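Local coordinates for protein cytochrome P450 (Picrophilus torridus, PDB 2RFB) that probably works as a haem-thiolate monooxygenase, using iron-bound molecular oxygen to insert one oxygen atom into an organic substrate, at residues N91-I95 with Y337-L342. Numbering follows the deposited sequence.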
loop_
_atom_site.group_PDB
_atom_site.type_symbol
_atom_site.label_atom_id
_atom_site.label_comp_id
_atom_site.label_asym_id
_atom_site.label_seq_id
_atom_site.Cartn_x
_atom_site.Cartn_y
_atom_site.Cartn_z
ATOM N N ASN A 91 1.098 26.274 -3.124
ATOM C CA ASN A 91 -0.205 26.725 -3.618
ATOM C C ASN A 91 -0.967 25.711 -4.422
ATOM O O ASN A 91 -2.111 25.968 -4.787
ATOM C CB ASN A 91 -0.056 27.965 -4.460
ATOM C CG ASN A 91 -0.227 29.191 -3.666
ATOM O OD1 ASN A 91 -1.347 29.485 -3.209
ATOM N ND2 ASN A 91 0.859 29.950 -3.494
ATOM N N LYS A 92 -0.338 24.571 -4.683
ATOM C CA LYS A 92 -0.915 23.538 -5.536
ATOM C C LYS A 92 -1.495 22.429 -4.735
ATOM O O LYS A 92 -1.342 22.401 -3.515
ATOM C CB LYS A 92 0.140 22.964 -6.479
ATOM C CG LYS A 92 0.531 23.991 -7.540
ATOM C CD LYS A 92 1.747 23.582 -8.283
ATOM C CE LYS A 92 2.137 24.721 -9.210
ATOM N NZ LYS A 92 2.934 24.214 -10.361
ATOM N N ASP A 93 -2.149 21.509 -5.439
ATOM C CA ASP A 93 -2.718 20.311 -4.857
ATOM C C ASP A 93 -1.598 19.356 -4.527
ATOM O O ASP A 93 -0.943 18.835 -5.429
ATOM C CB ASP A 93 -3.748 19.616 -5.786
ATOM C CG ASP A 93 -4.324 18.307 -5.160
ATOM O OD1 ASP A 93 -4.182 18.069 -3.943
ATOM O OD2 ASP A 93 -4.910 17.486 -5.870
ATOM N N ILE A 94 -1.380 19.121 -3.237
ATOM C CA ILE A 94 -0.242 18.321 -2.787
ATOM C C ILE A 94 -0.405 16.844 -3.172
ATOM O O ILE A 94 0.564 16.088 -3.283
ATOM C CB ILE A 94 -0.141 18.349 -1.250
ATOM C CG1 ILE A 94 -0.159 19.783 -0.690
ATOM C CG2 ILE A 94 1.050 17.587 -0.807
ATOM C CD1 ILE A 94 1.076 20.592 -0.920
ATOM N N ILE A 95 -1.654 16.406 -3.274
ATOM C CA ILE A 95 -1.948 15.040 -3.662
ATOM C C ILE A 95 -1.596 14.860 -5.146
ATOM O O ILE A 95 -0.676 14.115 -5.482
ATOM C CB ILE A 95 -3.418 14.698 -3.336
ATOM C CG1 ILE A 95 -3.648 14.932 -1.837
ATOM C CG2 ILE A 95 -3.859 13.296 -3.919
ATOM C CD1 ILE A 95 -3.019 13.894 -0.834
ATOM N N TYR A 337 -6.722 11.756 1.367
ATOM C CA TYR A 337 -7.326 12.955 0.806
ATOM C C TYR A 337 -7.594 12.751 -0.669
ATOM O O TYR A 337 -6.862 12.052 -1.362
ATOM C CB TYR A 337 -6.386 14.159 0.984
ATOM C CG TYR A 337 -6.372 14.624 2.396
ATOM C CD1 TYR A 337 -5.637 13.926 3.367
ATOM C CD2 TYR A 337 -7.158 15.711 2.793
ATOM C CE1 TYR A 337 -5.648 14.321 4.686
ATOM C CE2 TYR A 337 -7.155 16.131 4.112
ATOM C CZ TYR A 337 -6.386 15.421 5.051
ATOM O OH TYR A 337 -6.410 15.786 6.374
ATOM N N ASP A 338 -8.662 13.353 -1.143
ATOM C CA ASP A 338 -8.937 13.345 -2.536
ATOM C C ASP A 338 -8.052 14.432 -3.129
ATOM O O ASP A 338 -7.337 14.179 -4.101
ATOM C CB ASP A 338 -10.408 13.632 -2.762
ATOM C CG ASP A 338 -10.759 13.811 -4.237
ATOM O OD1 ASP A 338 -10.106 13.223 -5.107
ATOM O OD2 ASP A 338 -11.728 14.513 -4.509
ATOM N N LYS A 339 -8.100 15.619 -2.511
ATOM C CA LYS A 339 -7.278 16.750 -2.835
ATOM C C LYS A 339 -6.846 17.390 -1.526
ATOM O O LYS A 339 -7.615 17.404 -0.531
ATOM C CB LYS A 339 -8.103 17.789 -3.598
ATOM C CG LYS A 339 -8.435 17.477 -5.016
ATOM C CD LYS A 339 -9.479 18.448 -5.451
ATOM C CE LYS A 339 -10.269 17.951 -6.637
ATOM N NZ LYS A 339 -9.478 18.135 -7.883
ATOM N N LEU A 340 -5.642 17.964 -1.522
ATOM C CA LEU A 340 -5.099 18.564 -0.312
ATOM C C LEU A 340 -4.427 19.893 -0.633
ATOM O O LEU A 340 -3.455 19.949 -1.395
ATOM C CB LEU A 340 -4.123 17.624 0.368
ATOM C CG LEU A 340 -3.722 17.896 1.836
ATOM C CD1 LEU A 340 -3.003 16.694 2.464
ATOM C CD2 LEU A 340 -2.787 19.109 1.932
ATOM N N PHE A 341 -4.952 20.963 -0.060
ATOM C CA PHE A 341 -4.401 22.288 -0.286
ATOM C C PHE A 341 -4.015 22.857 1.040
ATOM O O PHE A 341 -4.764 22.786 2.020
ATOM C CB PHE A 341 -5.412 23.229 -0.933
ATOM C CG PHE A 341 -5.833 22.808 -2.269
ATOM C CD1 PHE A 341 -6.898 21.922 -2.423
ATOM C CD2 PHE A 341 -5.169 23.268 -3.390
ATOM C CE1 PHE A 341 -7.305 21.523 -3.687
ATOM C CE2 PHE A 341 -5.558 22.847 -4.652
ATOM C CZ PHE A 341 -6.642 21.975 -4.795
ATOM N N LEU A 342 -2.835 23.436 1.039
ATOM C CA LEU A 342 -2.227 23.939 2.228
ATOM C C LEU A 342 -2.591 25.368 2.548
ATOM O O LEU A 342 -2.764 26.209 1.698
ATOM C CB LEU A 342 -0.731 23.870 2.083
ATOM C CG LEU A 342 0.076 22.975 2.971
ATOM C CD1 LEU A 342 -0.561 21.620 3.242
ATOM C CD2 LEU A 342 1.449 22.865 2.329
HETATM O O HOH W 1 -1.354 23.730 -1.323
HETATM O O HOH W 2 -6.100 15.130 -6.245
#
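Asp93, the N-cap of helix 94-99, and Ile94 N hydrogen-bond to both backbone polar atoms of Leu340, close to the C-terminus, with apolar packing beneath, at the periphery of the P450 fold, away from the haem. Leu340 N donates to Asp93 OD1 (2.8 Å, nearly straight at 177°), and Leu340 O in turn takes the N-H of Ile94, with Ile94 N 2.9 Å from that oxygen. With Asp93 CG anti to the backbone N (chi1 178°), its OD1 also accepts from Ile95 N at 3.1 Å, the two donors arriving from opposite faces of the carboxylate. The backbone N-H of Leu340 thus shares the capping oxygen with the first turn of the helix. A leucine in place of Asp93 would probably leave Leu340 N and Ile95 N without their common acceptor and the helix without its N-cap. One water donates to Asp93 OD2 and to Asp338 O; Asp338 and Lys339 both face Arg327, a classic beta bulge. Another joins Lys92 O to Leu342 N. Asp93 CA lies off-centre over the Phe341 ring, 4.3 Å from its centroid. Inward, Ile95 CG1 presses on Leu340 CB (3.5 Å) while its CD1 reaches Tyr337 CB. Ile94 CG1 meets Leu340 CD2 at 3.8 Å, and Ile201 of helix 175-206 touches both residues.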